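Local coordinates for protein putative ring-cleaving dioxygenase mhqO (Bacillus subtilis subsp. subtilis, PDB 3OAJ) that probably acts as an iron-dependent extradiol ring-cleavage dioxygenase that may contribute to the degradation and detoxification of aromatic compounds, at residues 221-226 with 265-270; 248-253 with 274-279; 4-9 with 175-180. All coordinates share one frame; numbering follows the deposited sequence.

Interaction 1: 221-226 with 265-270; sequences WRANDD and FEIATD. With ZN (zinc ion), chain C.
Two neighbouring parallel strands of the metal-bearing sheet of a vicinal oxygen chelate (VOC) fold meet where Trp221, Arg222 and Ala223 run beside Ile267, Ala268 and Thr269. The backbone ladder is regular: Trp221 N donates to Glu266 O at 2.7 Å, Ala268 N to Trp221 O, Ala223 N to Ala268 O, and Asp270 N to Ala223 O just past the last bridge. On one face of the sheet Ala223 CB rests on Ile267 CG2 at 3.6 Å, while Trp221 CB touches Ile267 CD1; Trp232 of helix 226-238 packs on the same isoleucine.

At the start of the ladder the indole of Trp221 makes an edge-to-face contact with Phe265. Trp221 CG lies anti to its own carbonyl carbon, and NE1 comes to stand over the centre of the Phe265 ring, 3.3 Å from Phe265 CD2, with the planes 61° apart. At the far end Arg222 grips the carboxylate of Asp270 side-on in a salt bridge. Its NE reaches Asp270 OD1 at 3.0 Å on the syn side, whereas NH2 meets OD2 at 2.9 Å from above the carboxylate plane, the two planar groups being turned 41° against each other. Two nitrogens on two oxygens restrict rotation of both groups.

Glu266 shares the metal with His11 and His218; a zinc ion occupies the site here, and iron is the predicted natural cofactor. With CG anti to the backbone N (chi1 170°) and the chain extended beyond it, Glu266 OE1 reaches the zinc ion at 1.8 Å.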
loop_
_atom_site.group_PDB
_atom_site.type_symbol
_atom_site.label_atom_id
_atom_site.label_comp_id
_atom_site.label_asym_id
_atom_site.label_seq_id
_atom_site.Cartn_x
_atom_site.Cartn_y
_atom_site.Cartn_z
ATOM N N TRP A 221 -0.330 -4.551 7.969
ATOM C CA TRP A 221 -0.192 -3.754 9.179
ATOM C C TRP A 221 1.174 -3.986 9.806
ATOM O O TRP A 221 1.746 -5.058 9.682
ATOM C CB TRP A 221 -1.303 -4.152 10.156
ATOM C CG TRP A 221 -2.650 -4.080 9.494
ATOM C CD1 TRP A 221 -3.329 -5.109 8.919
ATOM C CD2 TRP A 221 -3.459 -2.910 9.301
ATOM N NE1 TRP A 221 -4.499 -4.658 8.377
ATOM C CE2 TRP A 221 -4.612 -3.315 8.611
ATOM C CE3 TRP A 221 -3.321 -1.560 9.661
ATOM C CZ2 TRP A 221 -5.624 -2.428 8.256
ATOM C CZ3 TRP A 221 -4.332 -0.675 9.304
ATOM C CH2 TRP A 221 -5.479 -1.126 8.636
ATOM N N ARG A 222 1.688 -2.965 10.466
ATOM C CA ARG A 222 3.029 -2.998 11.062
ATOM C C ARG A 222 3.134 -3.789 12.352
ATOM O O ARG A 222 2.255 -3.738 13.206
ATOM C CB ARG A 222 3.506 -1.571 11.342
ATOM C CG ARG A 222 3.727 -0.768 10.070
ATOM C CD ARG A 222 3.896 0.703 10.327
ATOM N NE ARG A 222 5.084 0.969 11.114
ATOM C CZ ARG A 222 5.412 2.159 11.587
ATOM N NH1 ARG A 222 4.648 3.216 11.340
ATOM N NH2 ARG A 222 6.518 2.290 12.295
ATOM N N ALA A 223 4.243 -4.512 12.480
ATOM C CA ALA A 223 4.708 -5.016 13.769
ATOM C C ALA A 223 6.084 -4.410 13.980
ATOM O O ALA A 223 6.818 -4.213 13.012
ATOM C CB ALA A 223 4.765 -6.556 13.786
ATOM N N ASN A 224 6.437 -4.141 15.232
ATOM C CA ASN A 224 7.708 -3.485 15.550
ATOM C C ASN A 224 8.947 -4.296 15.167
ATOM O O ASN A 224 9.951 -3.734 14.743
ATOM C CB ASN A 224 7.803 -3.161 17.053
ATOM C CG ASN A 224 6.701 -2.226 17.542
ATOM O OD1 ASN A 224 6.120 -2.441 18.618
ATOM N ND2 ASN A 224 6.423 -1.185 16.782
ATOM N N ASP A 225 8.860 -5.615 15.327
ATOM C CA ASP A 225 9.990 -6.514 15.140
ATOM C C ASP A 225 9.482 -7.953 15.068
ATOM O O ASP A 225 8.272 -8.189 15.140
ATOM C CB ASP A 225 11.051 -6.318 16.248
ATOM C CG ASP A 225 10.497 -6.467 17.662
ATOM O OD1 ASP A 225 9.450 -7.113 17.873
ATOM O OD2 ASP A 225 11.171 -5.961 18.594
ATOM N N ASP A 226 10.402 -8.904 14.897
ATOM C CA ASP A 226 10.041 -10.313 14.790
ATOM C C ASP A 226 9.256 -10.799 16.005
ATOM O O ASP A 226 8.260 -11.509 15.840
ATOM C CB ASP A 226 11.279 -11.187 14.572
ATOM C CG ASP A 226 11.911 -10.976 13.211
ATOM O OD1 ASP A 226 11.253 -10.408 12.315
ATOM O OD2 ASP A 226 13.067 -11.405 13.021
ATOM N N PHE A 265 -5.597 -9.594 5.204
ATOM C CA PHE A 265 -4.726 -8.761 6.024
ATOM C C PHE A 265 -3.361 -9.433 6.152
ATOM O O PHE A 265 -3.221 -10.659 6.017
ATOM C CB PHE A 265 -5.313 -8.633 7.439
ATOM C CG PHE A 265 -6.339 -7.512 7.612
ATOM C CD1 PHE A 265 -6.964 -6.899 6.527
ATOM C CD2 PHE A 265 -6.710 -7.118 8.898
ATOM C CE1 PHE A 265 -7.904 -5.903 6.714
ATOM C CE2 PHE A 265 -7.652 -6.092 9.101
ATOM C CZ PHE A 265 -8.254 -5.493 8.003
ATOM N N GLU A 266 -2.363 -8.627 6.475
ATOM C CA GLU A 266 -1.015 -9.134 6.684
ATOM C C GLU A 266 -0.450 -8.377 7.877
ATOM O O GLU A 266 -0.832 -7.234 8.113
ATOM C CB GLU A 266 -0.176 -8.869 5.427
ATOM C CG GLU A 266 1.347 -9.121 5.568
ATOM C CD GLU A 266 2.115 -8.771 4.320
ATOM O OE1 GLU A 266 1.506 -8.329 3.325
ATOM O OE2 GLU A 266 3.354 -8.921 4.342
ATOM N N ILE A 267 0.399 -9.033 8.662
ATOM C CA ILE A 267 1.258 -8.314 9.614
ATOM C C ILE A 267 2.683 -8.458 9.092
ATOM O O ILE A 267 3.160 -9.575 8.894
ATOM C CB ILE A 267 1.159 -8.865 11.058
ATOM C CG1 ILE A 267 -0.309 -9.025 11.512
ATOM C CG2 ILE A 267 2.046 -8.024 12.035
ATOM C CD1 ILE A 267 -1.100 -7.763 11.595
ATOM N N ALA A 268 3.343 -7.321 8.874
ATOM C CA ALA A 268 4.702 -7.258 8.360
ATOM C C ALA A 268 5.587 -6.514 9.339
ATOM O O ALA A 268 5.195 -5.480 9.894
ATOM C CB ALA A 268 4.721 -6.541 7.021
ATOM N N THR A 269 6.794 -7.027 9.531
ATOM C CA THR A 269 7.725 -6.393 10.435
ATOM C C THR A 269 8.319 -5.121 9.845
ATOM O O THR A 269 8.641 -5.071 8.643
ATOM C CB THR A 269 8.887 -7.334 10.795
ATOM O OG1 THR A 269 9.598 -7.724 9.614
ATOM C CG2 THR A 269 8.408 -8.573 11.549
ATOM N N ASP A 270 8.499 -4.092 10.682
ATOM C CA ASP A 270 9.167 -2.875 10.209
ATOM C C ASP A 270 10.576 -3.170 9.664
ATOM O O ASP A 270 10.889 -2.760 8.547
ATOM C CB ASP A 270 9.208 -1.765 11.280
ATOM C CG ASP A 270 7.847 -1.099 11.501
ATOM O OD1 ASP A 270 6.908 -1.331 10.701
ATOM O OD2 ASP A 270 7.708 -0.356 12.501
HETATM ZN ZN ZN C . 2.290 -7.843 1.791
#

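Interaction 2: 248-253 with 274-279; sequences DRNYFN and FAHDET
Tyr251 OH donates to Asp277 OD2 at 2.6 Å, a short hydrogen bond that ties the loop between strands 247-248 and 253-258 of the VOC fold to the long loop that follows strand 264-269. The carboxylate receives it on the syn lone pair of OD2, at the edge of the phenol ring and near its plane, while the carboxylate itself is turned 62° from the ring. The other oxygen of Asp277, OD1, forms a salt bridge with Lys36, whose ammonium also pairs with Glu278 and bonds to the carbonyl of Phe274. A lysine of strand 33-39 thus fixes the acceptor that orients the tyrosine, and its charge would be expected to steady the carboxylate as an anion.

Nearer the backbone, Tyr251 belongs to an aromatic cluster with Phe274 and His276. Phe274 CD1 lies 3.6 Å from Tyr251 CB and equally close to CG, so the phenylalanine packs at the root of the phenol rather than over its middle; the two rings are inclined at 34°. His276 lies on the other side of the tyrosine ring plane from Phe274, and the imidazole and phenol meet rim to rim. One face of the tyrosine is covered from within its own loop by Asn250 CB, which sits 3.8 Å above the ring centre.

The imidazole is held principally through ND1, which bonds to the carbonyl of Gly273. On its other side His276 NE2 makes a bond to Asn250 OD1 that is weak, bent to 121° at the hydrogen, and doubtful. Asn250 is itself anchored by an Asx turn, in which Asp248 OD1 accepts from Asn250 N at 2.8 Å.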
loop_
_atom_site.group_PDB
_atom_site.type_symbol
_atom_site.label_atom_id
_atom_site.label_comp_id
_atom_site.label_asym_id
_atom_site.label_seq_id
_atom_site.Cartn_x
_atom_site.Cartn_y
_atom_site.Cartn_z
ATOM N N ASP A 248 9.632 -15.300 5.259
ATOM C CA ASP A 248 10.709 -14.323 5.068
ATOM C C ASP A 248 10.620 -13.692 3.668
ATOM O O ASP A 248 10.848 -14.369 2.655
ATOM C CB ASP A 248 12.045 -15.049 5.286
ATOM C CG ASP A 248 13.258 -14.159 5.069
ATOM O OD1 ASP A 248 13.120 -12.979 4.676
ATOM O OD2 ASP A 248 14.379 -14.667 5.300
ATOM N N ARG A 249 10.253 -12.410 3.605
ATOM C CA ARG A 249 10.154 -11.688 2.322
ATOM C C ARG A 249 11.362 -10.806 2.048
ATOM O O ARG A 249 11.306 -9.907 1.197
ATOM C CB ARG A 249 8.861 -10.860 2.251
ATOM C CG ARG A 249 7.569 -11.637 2.553
ATOM C CD ARG A 249 7.389 -12.824 1.621
ATOM N NE ARG A 249 5.989 -13.194 1.433
ATOM C CZ ARG A 249 5.569 -14.295 0.803
ATOM N NH1 ARG A 249 6.439 -15.179 0.320
ATOM N NH2 ARG A 249 4.268 -14.530 0.673
ATOM N N ASN A 250 12.450 -11.071 2.776
ATOM C CA ASN A 250 13.745 -10.398 2.602
ATOM C C ASN A 250 13.769 -9.009 3.222
ATOM O O ASN A 250 14.651 -8.707 4.011
ATOM C CB ASN A 250 14.170 -10.353 1.115
ATOM C CG ASN A 250 15.664 -10.097 0.921
ATOM O OD1 ASN A 250 16.408 -9.859 1.869
ATOM N ND2 ASN A 250 16.104 -10.156 -0.329
ATOM N N TYR A 251 12.796 -8.168 2.880
ATOM C CA TYR A 251 12.789 -6.769 3.361
ATOM C C TYR A 251 11.905 -6.609 4.594
ATOM O O TYR A 251 11.830 -5.538 5.185
ATOM C CB TYR A 251 12.406 -5.835 2.204
ATOM C CG TYR A 251 13.202 -6.242 0.986
ATOM C CD1 TYR A 251 12.605 -6.899 -0.097
ATOM C CD2 TYR A 251 14.588 -6.081 0.972
ATOM C CE1 TYR A 251 13.375 -7.342 -1.180
ATOM C CE2 TYR A 251 15.355 -6.525 -0.100
ATOM C CZ TYR A 251 14.740 -7.152 -1.167
ATOM O OH TYR A 251 15.520 -7.571 -2.216
ATOM N N PHE A 252 11.250 -7.704 4.964
ATOM C CA PHE A 252 10.385 -7.820 6.157
ATOM C C PHE A 252 9.964 -9.285 6.226
ATOM O O PHE A 252 10.068 -9.998 5.230
ATOM C CB PHE A 252 9.138 -6.903 6.063
ATOM C CG PHE A 252 8.361 -7.055 4.786
ATOM C CD1 PHE A 252 7.350 -8.007 4.668
ATOM C CD2 PHE A 252 8.661 -6.255 3.677
ATOM C CE1 PHE A 252 6.627 -8.150 3.486
ATOM C CE2 PHE A 252 7.941 -6.415 2.483
ATOM C CZ PHE A 252 6.948 -7.375 2.373
ATOM N N ASN A 253 9.517 -9.726 7.406
ATOM C CA ASN A 253 8.842 -11.014 7.573
ATOM C C ASN A 253 7.338 -10.747 7.580
ATOM O O ASN A 253 6.895 -9.675 8.005
ATOM C CB ASN A 253 9.289 -11.697 8.868
ATOM C CG ASN A 253 10.748 -12.141 8.823
ATOM O OD1 ASN A 253 11.260 -12.517 7.770
ATOM N ND2 ASN A 253 11.433 -12.053 9.960
ATOM N N PHE A 274 14.511 -1.937 3.005
ATOM C CA PHE A 274 14.951 -2.161 1.628
ATOM C C PHE A 274 16.424 -1.914 1.352
ATOM O O PHE A 274 16.891 -2.187 0.243
ATOM C CB PHE A 274 14.071 -1.376 0.659
ATOM C CG PHE A 274 12.619 -1.753 0.736
ATOM C CD1 PHE A 274 12.157 -2.926 0.166
ATOM C CD2 PHE A 274 11.706 -0.913 1.380
ATOM C CE1 PHE A 274 10.807 -3.286 0.246
ATOM C CE2 PHE A 274 10.369 -1.240 1.461
ATOM C CZ PHE A 274 9.911 -2.439 0.902
ATOM N N ALA A 275 17.139 -1.420 2.363
ATOM C CA ALA A 275 18.545 -1.019 2.210
ATOM C C ALA A 275 19.570 -2.055 2.669
ATOM O O ALA A 275 20.716 -1.703 2.959
ATOM C CB ALA A 275 18.789 0.291 2.935
ATOM N N HIS A 276 19.188 -3.323 2.727
ATOM C CA HIS A 276 20.111 -4.316 3.277
ATOM C C HIS A 276 20.640 -5.314 2.251
ATOM O O HIS A 276 21.446 -6.175 2.605
ATOM C CB HIS A 276 19.474 -5.060 4.447
ATOM C CG HIS A 276 18.644 -6.224 4.024
ATOM N ND1 HIS A 276 17.333 -6.093 3.631
ATOM C CD2 HIS A 276 18.949 -7.537 3.893
ATOM C CE1 HIS A 276 16.860 -7.278 3.291
ATOM N NE2 HIS A 276 17.820 -8.173 3.446
ATOM N N ASP A 277 20.166 -5.238 1.007
ATOM C CA ASP A 277 20.859 -5.916 -0.089
ATOM C C ASP A 277 21.286 -4.940 -1.193
ATOM O O ASP A 277 21.915 -5.327 -2.174
ATOM C CB ASP A 277 20.075 -7.124 -0.628
ATOM C CG ASP A 277 18.733 -6.754 -1.225
ATOM O OD1 ASP A 277 18.357 -5.568 -1.215
ATOM O OD2 ASP A 277 18.043 -7.686 -1.691
ATOM N N GLU A 278 20.933 -3.670 -0.992
ATOM C CA GLU A 278 21.447 -2.545 -1.753
ATOM C C GLU A 278 21.647 -1.411 -0.758
ATOM O O GLU A 278 20.990 -1.360 0.281
ATOM C CB GLU A 278 20.442 -2.077 -2.810
ATOM C CG GLU A 278 20.123 -3.071 -3.904
ATOM C CD GLU A 278 19.059 -2.564 -4.857
ATOM O OE1 GLU A 278 17.864 -2.595 -4.491
ATOM O OE2 GLU A 278 19.415 -2.132 -5.972
ATOM N N THR A 279 22.525 -0.474 -1.084
ATOM C CA THR A 279 22.702 0.715 -0.248
ATOM C C THR A 279 21.449 1.584 -0.304
ATOM O O THR A 279 20.670 1.506 -1.261
ATOM C CB THR A 279 23.914 1.554 -0.680
ATOM O OG1 THR A 279 23.707 2.058 -2.007
ATOM C CG2 THR A 279 25.199 0.717 -0.627
#

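Interaction 3: 4-9 with 175-180; sequences KKTMGI and MGLERV
Lys5 and Thr6 both reach the carbonyls of Met175 and Gly176, just past the end of helix 164-174, and polar contacts dominate. Lys5 NZ donates to Gly176 O at 3.1 Å, lying in the carbonyl plane on a lone pair. The chain of Lys5 leaves with CG anti to the backbone N (chi1 -163°), then bends at both of its last two torsions, which folds the ammonium back alongside the carbonyl. Thr6 N makes a weak hydrogen bond of 3.3 Å to Met175 O. The same oxygen receives a CA-H...O contact from Lys5 CA and a long bond from a water that also donates to Thr6 O at 2.7 Å, so Met175 O is approached by a weak N-H bond, a long water bond and a CA-H...O contact.

Close backbone packing accompanies these bonds. Gly176 is the first residue after helix 164-174 with non-helical backbone angles, its phi a positive 77°, before the chain enters strand 178-183 at the edge of the second eight-stranded sheet of this two-module VOC protein. Gly176 has no side chain, and its CA lies directly against Lys4 O, 3.3 Å away, in a further CA-H...O contact.

Apolar contacts are few. Thr6 CG2 meets Leu177 CD1 at 4.0 Å and Met175 CE at 4.2 Å, and both Thr6 and Met175 also pack on Trp221. The threonine is turned by its first torsion (chi1 -179°), which sets OG1 anti to the backbone N; this hydroxyl hydrogen-bonds to the carbonyl of Arg222, leaving the methyl CG2 to face Leu177.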
loop_
_atom_site.group_PDB
_atom_site.type_symbol
_atom_site.label_atom_id
_atom_site.label_comp_id
_atom_site.label_asym_id
_atom_site.label_seq_id
_atom_site.Cartn_x
_atom_site.Cartn_y
_atom_site.Cartn_z
ATOM N N LYS A 4 -3.934 -6.458 21.052
ATOM C CA LYS A 4 -2.719 -5.953 20.398
ATOM C C LYS A 4 -2.925 -4.524 19.886
ATOM O O LYS A 4 -4.055 -4.028 19.880
ATOM C CB LYS A 4 -2.330 -6.883 19.239
ATOM C CG LYS A 4 -2.011 -8.333 19.640
ATOM C CD LYS A 4 -0.631 -8.468 20.279
ATOM C CE LYS A 4 0.485 -8.317 19.247
ATOM N NZ LYS A 4 1.757 -7.825 19.869
ATOM N N LYS A 5 -1.837 -3.864 19.476
ATOM C CA LYS A 5 -1.900 -2.506 18.910
ATOM C C LYS A 5 -0.871 -2.272 17.804
ATOM O O LYS A 5 0.322 -2.212 18.064
ATOM C CB LYS A 5 -1.682 -1.472 20.015
ATOM C CG LYS A 5 -2.113 -0.061 19.682
ATOM C CD LYS A 5 -2.111 0.830 20.928
ATOM C CE LYS A 5 -3.089 0.322 21.995
ATOM N NZ LYS A 5 -4.498 0.754 21.741
ATOM N N THR A 6 -1.334 -2.102 16.574
ATOM C CA THR A 6 -0.445 -1.804 15.452
ATOM C C THR A 6 -0.271 -0.297 15.255
ATOM O O THR A 6 -1.213 0.472 15.422
ATOM C CB THR A 6 -0.974 -2.447 14.150
ATOM O OG1 THR A 6 -0.080 -2.169 13.063
ATOM C CG2 THR A 6 -2.371 -1.911 13.777
ATOM N N MET A 7 0.924 0.126 14.862
ATOM C CA MET A 7 1.155 1.529 14.532
ATOM C C MET A 7 0.372 2.008 13.312
ATOM O O MET A 7 0.043 3.189 13.205
ATOM C CB MET A 7 2.645 1.779 14.319
ATOM C CG MET A 7 3.441 1.697 15.621
ATOM S SD MET A 7 3.141 3.160 16.633
ATOM C CE MET A 7 4.250 4.258 15.754
ATOM N N GLY A 8 0.032 1.085 12.422
ATOM C CA GLY A 8 -0.646 1.488 11.182
ATOM C C GLY A 8 -0.258 0.613 10.011
ATOM O O GLY A 8 0.352 -0.452 10.190
ATOM N N ILE A 9 -0.580 1.079 8.811
ATOM C CA ILE A 9 -0.251 0.348 7.597
ATOM C C ILE A 9 1.283 0.255 7.418
ATOM O O ILE A 9 2.021 1.244 7.627
ATOM C CB ILE A 9 -0.871 1.047 6.378
ATOM C CG1 ILE A 9 -2.411 1.059 6.466
ATOM C CG2 ILE A 9 -0.372 0.422 5.056
ATOM C CD1 ILE A 9 -3.079 2.047 5.492
ATOM N N MET A 175 -7.131 -5.179 17.172
ATOM C CA MET A 175 -5.960 -4.532 16.609
ATOM C C MET A 175 -5.610 -3.205 17.265
ATOM O O MET A 175 -4.590 -2.605 16.936
ATOM C CB MET A 175 -6.107 -4.387 15.095
ATOM C CG MET A 175 -6.029 -5.724 14.392
ATOM S SD MET A 175 -6.433 -5.617 12.642
ATOM C CE MET A 175 -5.048 -4.676 11.992
ATOM N N GLY A 176 -6.467 -2.748 18.178
ATOM C CA GLY A 176 -6.145 -1.584 19.002
ATOM C C GLY A 176 -6.267 -0.213 18.361
ATOM O O GLY A 176 -5.760 0.774 18.909
ATOM N N LEU A 177 -6.942 -0.120 17.222
ATOM C CA LEU A 177 -7.211 1.195 16.637
ATOM C C LEU A 177 -8.296 1.915 17.440
ATOM O O LEU A 177 -9.199 1.290 17.991
ATOM C CB LEU A 177 -7.603 1.108 15.152
ATOM C CG LEU A 177 -6.484 0.781 14.158
ATOM C CD1 LEU A 177 -6.146 -0.701 14.098
ATOM C CD2 LEU A 177 -6.844 1.280 12.765
ATOM N N GLU A 178 -8.181 3.234 17.515
ATOM C CA GLU A 178 -9.161 4.049 18.226
ATOM C C GLU A 178 -10.306 4.440 17.291
ATOM O O GLU A 178 -10.069 4.907 16.178
ATOM C CB GLU A 178 -8.464 5.300 18.758
ATOM C CG GLU A 178 -9.291 6.176 19.684
ATOM C CD GLU A 178 -8.471 7.325 20.254
ATOM O OE1 GLU A 178 -7.272 7.115 20.563
ATOM O OE2 GLU A 178 -9.023 8.438 20.386
ATOM N N ARG A 179 -11.536 4.252 17.747
ATOM C CA ARG A 179 -12.702 4.740 17.023
ATOM C C ARG A 179 -12.755 6.270 17.073
ATOM O O ARG A 179 -12.789 6.883 18.149
ATOM C CB ARG A 179 -13.986 4.136 17.604
ATOM C CG ARG A 179 -15.180 4.100 16.639
ATOM C CD ARG A 179 -16.468 4.031 17.438
ATOM N NE ARG A 179 -17.283 2.864 17.108
ATOM C CZ ARG A 179 -18.581 2.906 16.803
ATOM N NH1 ARG A 179 -19.235 4.061 16.784
ATOM N NH2 ARG A 179 -19.234 1.781 16.527
ATOM N N VAL A 180 -12.762 6.877 15.893
ATOM C CA VAL A 180 -12.874 8.334 15.778
ATOM C C VAL A 180 -14.332 8.774 15.747
ATOM O O VAL A 180 -14.723 9.699 16.473
ATOM C CB VAL A 180 -12.117 8.853 14.534
ATOM C CG1 VAL A 180 -12.309 10.358 14.352
ATOM C CG2 VAL A 180 -10.633 8.484 14.633
HETATM O O HOH W 1 -3.595 0.519 16.588
#

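Overall arrangement
Interaction 1 is the most buried of the three and the one with strand pairing; it supplies a metal ligand, whereas interactions 2 and 3 join loops nearer the surface through scattered polar bonds. Interaction 1 touches both of the others: Asn253 bonds to Asp226 and Thr269, and Phe252 packs on Glu266, while interaction 3 sits against Trp221 and Arg222, with a backbone bond between Gly8 and Arg222. Interactions 2 and 3 do not meet, their nearest atoms being about 11 Å apart. Interaction 2 relies on aromatic rings and carboxylates around a lysine of the metal-bearing sheet, and interaction 3 on backbone carbonyls linking the N-terminal segment to the second sheet.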